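Local coordinates for citrate lyase subunit beta-like protein (PDB 6CHU) that is a magnesium-dependent lyase of the HpcH/HpaI aldolase family, working as a homotrimer and linked to itaconate dissimilation and leucine catabolism, at residues E120-A125 with A149-S154; G161-V166 with L186-L191. One frame throughout, in Å; residues are numbered along the deposited sequence.

The two contacts illustrate how loops and helices beyond the strands of a TIM barrel surround its metal site. Contact 1 holds a magnesium ligand, Glu120, whereas contact 2 lies near the site, the Val189 side chain coming within about 7 Å of the ion and about 8 Å of the side chain of Glu120 (nearest atoms). Their centres are 13 Å apart. They follow one another along the chain and meet directly where Leu151 CD1 packs on Val166 CG1 at 3.9 Å, bringing the end of helix 144-151 against the start of helix 165-180. Both contacts also touch the second subunit.

Contact 1 (E120-A125 with A149-S154); sequences ETARGA and ATLGGS. With MG (magnesium ion), chain B.
Thr121 and Thr150 set their side chains obliquely across one another where two helices of the barrel approach. From Thr150 CB the side chain divides. Its methyl, CG2, comes 4.2 Å from Thr121 CG2, while OG1 lies between the backbone N and the carbonyl carbon (chi1 58°) and approaches Thr121 CA at 3.7 Å and Glu120 O at 3.5 Å. The hydroxyl proton goes back into the same helix, chiefly to the carbonyl of Asp146, with that of Leu147 also in hydrogen-bonding reach. Thr150 OG1 also accepts from a water 2.9 Å away. That water accepts from Ala122 N at 2.8 Å and so bridges the segments, which share no direct hydrogen bond. Beside it, Ala122 CB rests on Leu151 CD2 at 3.9 Å.

Thr121 is the N-cap of its helix: OG1 accepts from Gly124 N at 3.2 Å and also bonds Glu102. One residue earlier, Glu120 OE1 binds magnesium at 2.1 Å, with Asp146 as the other protein ligand, while Lys100 N holds OE2. Helix 122-126 starts just beyond strand 114-119, with helix 144-151 alongside, helix 165-180 touching Ala125 and Leu151, and Ser179 of the second subunit against Ala122.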
ATOM      1  N   GLU A 120      13.379  -6.940  -1.036  1.00 17.15           N
ATOM      2  CA  GLU A 120      12.857  -8.231  -0.599  1.00 17.88           C
ATOM      3  C   GLU A 120      12.882  -8.332   0.921  1.00 21.05           C
ATOM      4  O   GLU A 120      13.004  -9.431   1.472  1.00 19.60           O
ATOM      5  CB  GLU A 120      13.650  -9.391  -1.255  1.00 22.70           C
ATOM      6  CG  GLU A 120      15.170  -9.236  -1.170  1.00 21.04           C
ATOM      7  CD  GLU A 120      15.929 -10.230  -2.027  1.00 24.90           C
ATOM      8  OE1 GLU A 120      15.317 -11.238  -2.471  1.00 22.06           O
ATOM      9  OE2 GLU A 120      17.145  -9.991  -2.255  1.00 20.64           O
ATOM     10  N   THR A 121      12.788  -7.191   1.611  1.00 21.16           N
ATOM     11  CA  THR A 121      12.660  -7.131   3.059  1.00 20.71           C
ATOM     12  C   THR A 121      11.716  -5.989   3.395  1.00 17.63           C
ATOM     13  O   THR A 121      11.469  -5.102   2.572  1.00 18.70           O
ATOM     14  CB  THR A 121      13.999  -6.882   3.773  1.00 18.37           C
ATOM     15  OG1 THR A 121      14.457  -5.554   3.470  1.00 19.95           O
ATOM     16  CG2 THR A 121      15.059  -7.896   3.344  1.00 20.65           C
ATOM     17  N   ALA A 122      11.188  -6.024   4.625  1.00 16.90           N
ATOM     18  CA  ALA A 122      10.282  -4.972   5.076  1.00 18.53           C
ATOM     19  C   ALA A 122      10.955  -3.607   5.061  1.00 20.35           C
ATOM     20  O   ALA A 122      10.341  -2.615   4.658  1.00 19.36           O
ATOM     21  CB  ALA A 122       9.761  -5.292   6.475  1.00 19.72           C
ATOM     22  N   ARG A 123      12.210  -3.526   5.518  1.00 19.57           N
ATOM     23  CA  ARG A 123      12.896  -2.236   5.513  1.00 19.07           C
ATOM     24  C   ARG A 123      13.024  -1.698   4.096  1.00 21.43           C
ATOM     25  O   ARG A 123      12.880  -0.490   3.863  1.00 22.55           O
ATOM     26  CB  ARG A 123      14.280  -2.355   6.162  1.00 22.65           C
ATOM     27  CG  ARG A 123      15.069  -1.045   6.141  1.00 24.29           C
ATOM     28  CD  ARG A 123      14.403  -0.023   7.039  1.00 34.91           C
ATOM     29  NE  ARG A 123      14.577  -0.382   8.442  1.00 41.32           N
ATOM     30  CZ  ARG A 123      15.529   0.107   9.228  1.00 41.19           C
ATOM     31  NH1 ARG A 123      16.394   0.999   8.758  1.00 41.23           N
ATOM     32  NH2 ARG A 123      15.609  -0.293  10.490  1.00 38.55           N
ATOM     33  N   GLY A 124      13.297  -2.582   3.131  1.00 19.86           N
ATOM     34  CA  GLY A 124      13.394  -2.141   1.749  1.00 18.10           C
ATOM     35  C   GLY A 124      12.069  -1.622   1.221  1.00 19.43           C
ATOM     36  O   GLY A 124      12.027  -0.656   0.459  1.00 19.08           O
ATOM     37  N   ALA A 125      10.968  -2.268   1.612  1.00 19.94           N
ATOM     38  CA  ALA A 125       9.652  -1.814   1.170  1.00 21.02           C
ATOM     39  C   ALA A 125       9.321  -0.452   1.763  1.00 18.88           C
ATOM     40  O   ALA A 125       8.807   0.430   1.063  1.00 19.81           O
ATOM     41  CB  ALA A 125       8.584  -2.841   1.553  1.00 20.07           C
ATOM     42  N   ALA A 149      10.380 -14.657   4.017  1.00 21.79           N
ATOM     43  CA  ALA A 149      11.329 -15.285   4.929  1.00 24.30           C
ATOM     44  C   ALA A 149      11.767 -14.300   6.007  1.00 22.91           C
ATOM     45  O   ALA A 149      11.755 -14.622   7.201  1.00 23.71           O
ATOM     46  CB  ALA A 149      12.543 -15.800   4.160  1.00 26.96           C
ATOM     47  N   THR A 150      12.152 -13.092   5.599  1.00 23.19           N
ATOM     48  CA  THR A 150      12.653 -12.115   6.559  1.00 22.53           C
ATOM     49  C   THR A 150      11.540 -11.508   7.399  1.00 23.32           C
ATOM     50  O   THR A 150      11.808 -11.039   8.510  1.00 23.87           O
ATOM     51  CB  THR A 150      13.453 -11.023   5.835  1.00 23.93           C
ATOM     52  OG1 THR A 150      12.638 -10.377   4.849  1.00 20.58           O
ATOM     53  CG2 THR A 150      14.676 -11.629   5.140  1.00 25.73           C
ATOM     54  N   LEU A 151      10.295 -11.520   6.909  1.00 20.36           N
ATOM     55  CA  LEU A 151       9.159 -11.173   7.759  1.00 21.51           C
ATOM     56  C   LEU A 151       8.934 -12.192   8.867  1.00 24.19           C
ATOM     57  O   LEU A 151       8.319 -11.860   9.881  1.00 27.19           O
ATOM     58  CB  LEU A 151       7.874 -11.048   6.920  1.00 20.81           C
ATOM     59  CG  LEU A 151       7.750  -9.810   6.025  1.00 19.24           C
ATOM     60  CD1 LEU A 151       6.550  -9.935   5.070  1.00 19.15           C
ATOM     61  CD2 LEU A 151       7.618  -8.534   6.849  1.00 25.12           C
ATOM     62  N   GLY A 152       9.428 -13.418   8.704  1.00 24.47           N
ATOM     63  CA  GLY A 152       9.165 -14.490   9.640  1.00 26.01           C
ATOM     64  C   GLY A 152       8.034 -15.416   9.251  1.00 21.29           C
ATOM     65  O   GLY A 152       7.575 -16.187  10.098  1.00 25.15           O
ATOM     66  N   GLY A 153       7.558 -15.343   8.007  1.00 22.56           N
ATOM     67  CA  GLY A 153       6.451 -16.155   7.554  1.00 25.94           C
ATOM     68  C   GLY A 153       6.919 -17.433   6.885  1.00 27.62           C
ATOM     69  O   GLY A 153       8.096 -17.799   6.921  1.00 28.28           O
ATOM     70  N   SER A 154       5.968 -18.109   6.235  1.00 24.63           N
ATOM     71  CA  SER A 154       6.211 -19.448   5.709  1.00 26.31           C
ATOM     72  C   SER A 154       5.766 -19.661   4.266  1.00 30.15           C
ATOM     73  O   SER A 154       6.104 -20.703   3.693  1.00 30.20           O
ATOM     74  CB  SER A 154       5.520 -20.497   6.589  1.00 26.55           C
ATOM     75  OG  SER A 154       4.135 -20.230   6.690  1.00 31.20           O
TER
HETATM   76 MG    MG B 301      16.011 -13.199  -2.840  1.00 20.88          MG
HETATM   77  O   HOH W   1      17.961 -12.450  -2.839  1.00 22.66           O
HETATM   78  O   HOH W   2      11.288  -8.280   6.240  1.00 22.11           O
HETATM   79  O   HOH W   3      13.922 -13.827  -2.862  1.00 22.31           O
HETATM   80  O   HOH W   4      16.763 -15.170  -3.050  1.00 22.15           O

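Contact 2 (G161-V166 with L186-L191); sequences GAYRDV and LDAVHL. With ACT (acetate ion), chain C.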
ATOM      1  N   GLY A 161      -2.205 -20.299  -5.612  1.00 43.34           N
ATOM      2  CA  GLY A 161      -1.049 -19.711  -6.256  1.00 35.81           C
ATOM      3  C   GLY A 161      -1.039 -18.197  -6.297  1.00 27.92           C
ATOM      4  O   GLY A 161      -0.030 -17.611  -6.715  1.00 30.84           O
ATOM      5  N   ALA A 162      -2.136 -17.549  -5.915  1.00 31.07           N
ATOM      6  CA  ALA A 162      -2.163 -16.098  -5.871  1.00 32.47           C
ATOM      7  C   ALA A 162      -1.257 -15.602  -4.754  1.00 27.81           C
ATOM      8  O   ALA A 162      -1.120 -16.243  -3.706  1.00 26.09           O
ATOM      9  CB  ALA A 162      -3.588 -15.588  -5.648  1.00 34.32           C
ATOM     10  N   TYR A 163      -0.616 -14.461  -5.000  1.00 25.92           N
ATOM     11  CA  TYR A 163       0.215 -13.842  -3.980  1.00 23.83           C
ATOM     12  C   TYR A 163      -0.613 -13.512  -2.743  1.00 23.30           C
ATOM     13  O   TYR A 163      -1.776 -13.108  -2.837  1.00 25.13           O
ATOM     14  CB  TYR A 163       0.855 -12.559  -4.524  1.00 24.97           C
ATOM     15  CG  TYR A 163       2.104 -12.773  -5.350  1.00 28.54           C
ATOM     16  CD1 TYR A 163       3.170 -13.515  -4.855  1.00 24.57           C
ATOM     17  CD2 TYR A 163       2.214 -12.235  -6.630  1.00 26.78           C
ATOM     18  CE1 TYR A 163       4.323 -13.708  -5.612  1.00 27.10           C
ATOM     19  CE2 TYR A 163       3.363 -12.422  -7.398  1.00 24.34           C
ATOM     20  CZ  TYR A 163       4.409 -13.162  -6.882  1.00 27.45           C
ATOM     21  OH  TYR A 163       5.552 -13.351  -7.639  1.00 29.20           O
ATOM     22  N   ARG A 164       0.004 -13.666  -1.567  1.00 24.14           N
ATOM     23  CA  ARG A 164      -0.621 -13.158  -0.354  1.00 22.26           C
ATOM     24  C   ARG A 164      -0.544 -11.629  -0.347  1.00 22.86           C
ATOM     25  O   ARG A 164       0.199 -11.020  -1.116  1.00 22.25           O
ATOM     26  CB  ARG A 164       0.039 -13.763   0.885  1.00 21.52           C
ATOM     27  CG  ARG A 164      -0.186 -15.286   0.991  1.00 24.73           C
ATOM     28  CD  ARG A 164       0.538 -15.908   2.176  1.00 24.68           C
ATOM     29  NE  ARG A 164       0.379 -17.373   2.168  1.00 23.78           N
ATOM     30  CZ  ARG A 164      -0.710 -18.017   2.570  1.00 27.69           C
ATOM     31  NH1 ARG A 164      -1.769 -17.355   3.035  1.00 27.78           N
ATOM     32  NH2 ARG A 164      -0.753 -19.345   2.504  1.00 30.45           N
ATOM     33  N   ASP A 165      -1.330 -11.007   0.537  1.00 22.17           N
ATOM     34  CA  ASP A 165      -1.561  -9.565   0.436  1.00 20.43           C
ATOM     35  C   ASP A 165      -0.285  -8.748   0.628  1.00 22.65           C
ATOM     36  O   ASP A 165      -0.063  -7.767  -0.098  1.00 20.94           O
ATOM     37  CB  ASP A 165      -2.628  -9.129   1.442  1.00 19.22           C
ATOM     38  CG  ASP A 165      -4.042  -9.449   0.976  1.00 30.33           C
ATOM     39  OD1 ASP A 165      -4.205  -9.950  -0.165  1.00 25.40           O
ATOM     40  OD2 ASP A 165      -4.995  -9.193   1.752  1.00 30.36           O
ATOM     41  N   VAL A 166       0.559  -9.102   1.612  1.00 19.96           N
ATOM     42  CA  VAL A 166       1.757  -8.282   1.820  1.00 21.27           C
ATOM     43  C   VAL A 166       2.671  -8.352   0.605  1.00 20.81           C
ATOM     44  O   VAL A 166       3.346  -7.368   0.265  1.00 18.58           O
ATOM     45  CB  VAL A 166       2.499  -8.662   3.124  1.00 22.16           C
ATOM     46  CG1 VAL A 166       3.230 -10.003   2.991  1.00 25.11           C
ATOM     47  CG2 VAL A 166       3.481  -7.538   3.510  1.00 20.57           C
ATOM     48  N   LEU A 186      10.943  -4.280 -12.455  1.00 19.08           N
ATOM     49  CA  LEU A 186      11.133  -5.707 -12.704  1.00 18.61           C
ATOM     50  C   LEU A 186      10.241  -6.509 -11.764  1.00 20.55           C
ATOM     51  O   LEU A 186      10.306  -6.333 -10.540  1.00 19.90           O
ATOM     52  CB  LEU A 186      12.602  -6.106 -12.507  1.00 19.28           C
ATOM     53  CG  LEU A 186      13.666  -5.522 -13.447  1.00 20.97           C
ATOM     54  CD1 LEU A 186      13.970  -4.058 -13.120  1.00 23.98           C
ATOM     55  CD2 LEU A 186      14.925  -6.340 -13.288  1.00 21.73           C
ATOM     56  N   ASP A 187       9.427  -7.404 -12.329  1.00 19.08           N
ATOM     57  CA  ASP A 187       8.524  -8.215 -11.519  1.00 18.03           C
ATOM     58  C   ASP A 187       9.236  -9.469 -11.023  1.00 20.65           C
ATOM     59  O   ASP A 187      10.183  -9.961 -11.648  1.00 20.05           O
ATOM     60  CB  ASP A 187       7.273  -8.595 -12.318  1.00 19.10           C
ATOM     61  CG  ASP A 187       6.091  -8.962 -11.427  1.00 20.72           C
ATOM     62  OD1 ASP A 187       6.013  -8.494 -10.281  1.00 20.20           O
ATOM     63  OD2 ASP A 187       5.225  -9.734 -11.883  1.00 22.13           O
ATOM     64  N   ALA A 188       8.756  -9.992  -9.894  1.00 18.92           N
ATOM     65  CA  ALA A 188       9.409 -11.080  -9.177  1.00 19.41           C
ATOM     66  C   ALA A 188       9.335 -12.407  -9.945  1.00 22.33           C
ATOM     67  O   ALA A 188       8.447 -12.644 -10.776  1.00 20.96           O
ATOM     68  CB  ALA A 188       8.777 -11.268  -7.792  1.00 19.59           C
ATOM     69  N   VAL A 189      10.276 -13.297  -9.609  1.00 19.75           N
ATOM     70  CA  VAL A 189      10.389 -14.588 -10.273  1.00 18.94           C
ATOM     71  C   VAL A 189       9.239 -15.499  -9.874  1.00 21.58           C
ATOM     72  O   VAL A 189       8.683 -15.410  -8.774  1.00 22.49           O
ATOM     73  CB  VAL A 189      11.737 -15.257  -9.948  1.00 24.54           C
ATOM     74  CG1 VAL A 189      12.894 -14.431 -10.469  1.00 20.66           C
ATOM     75  CG2 VAL A 189      11.876 -15.508  -8.451  1.00 27.80           C
ATOM     76  N   HIS A 190       8.899 -16.406 -10.779  1.00 21.91           N
ATOM     77  CA  HIS A 190       7.875 -17.421 -10.565  1.00 24.31           C
ATOM     78  C   HIS A 190       8.618 -18.714 -10.268  1.00 23.92           C
ATOM     79  O   HIS A 190       9.106 -19.367 -11.188  1.00 25.72           O
ATOM     80  CB  HIS A 190       6.999 -17.540 -11.805  1.00 23.54           C
ATOM     81  CG  HIS A 190       5.697 -18.231 -11.561  1.00 25.56           C
ATOM     82  ND1 HIS A 190       4.583 -17.569 -11.092  1.00 24.00           N
ATOM     83  CD2 HIS A 190       5.327 -19.521 -11.735  1.00 29.47           C
ATOM     84  CE1 HIS A 190       3.582 -18.424 -10.984  1.00 28.94           C
ATOM     85  NE2 HIS A 190       4.010 -19.618 -11.359  1.00 29.56           N
ATOM     86  N   LEU A 191       8.712 -19.084  -8.983  1.00 24.63           N
ATOM     87  CA  LEU A 191       9.566 -20.211  -8.615  1.00 27.26           C
ATOM     88  C   LEU A 191       9.028 -21.548  -9.104  1.00 26.94           C
ATOM     89  O   LEU A 191       9.814 -22.490  -9.278  1.00 26.82           O
ATOM     90  CB  LEU A 191       9.766 -20.265  -7.100  1.00 28.09           C
ATOM     91  CG  LEU A 191      10.662 -19.171  -6.508  1.00 27.39           C
ATOM     92  CD1 LEU A 191      10.968 -19.521  -5.073  1.00 32.89           C
ATOM     93  CD2 LEU A 191      11.961 -19.016  -7.286  1.00 27.70           C
TER
HETATM   94  C   ACT C 302      -1.687 -11.356   3.873  1.00 32.66           C
HETATM   95  O   ACT C 302      -2.236 -12.128   3.013  1.00 24.36           O
HETATM   96  OXT ACT C 302      -0.753 -10.490   3.708  1.00 24.63           O
HETATM   97  CH3 ACT C 302      -2.227 -11.462   5.354  1.00 27.58           C
HETATM   98  O   HOH W   5       5.723 -11.773 -10.100  1.00 26.38           O
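The ring of Tyr163 reaches Ala188 with its hydroxyl end, OH lying 3.8 Å from Ala188 CB. A water sits at the ring's edge and in its plane, 2.9 Å from Tyr163 OH. Trp142 meets the tyrosine edge-to-face, and Arg157 makes a cation-pi interaction with the ring. With CG anti to the carbonyl carbon (chi1 -82°), the aromatic side chain leaves its loop toward segment 186-191.

No hydrogen bond joins the two segments directly; the water does so instead. It can donate to Ala188 O at 2.9 Å and, weakly, to Asp187 OD2 at 2.8 Å, with more acceptors around it than protons to give. The carboxylate is fixed by other partners too: OD2 forms a salt bridge with Arg171 and OD1 accepts from Trp142 NE1. Such neighbours would probably keep Asp187 ionised.

In the TIM barrel, the chain runs from strand 137-142 through helices 144-151 and 165-180 to the adjacent parallel strand 184-187, a beta-alpha-beta crossover. This contact spans its last part, joining the loop that enters helix 165-180 to the residues leaving the C-terminal end of strand 184-187. A little further on, His190 is held at both ring nitrogens, ND1 by Glu202 and NE2 by Asp195.

At the helix start, with Arg164 as the N-cap residue, an acetate probably taken from the crystallisation liquor is gripped by two backbone amides. Asp165 N donates to one acetate oxygen, O, at 2.9 Å (N-H...O angle 161°), whereas Val166 N donates to the other, OXT, at 2.8 Å along a more bent path (141°). The anion thus lies where the helix dipole would be expected to favour negative charge, and close by Asp165 OD2 forms a salt bridge with Arg168 of the second subunit.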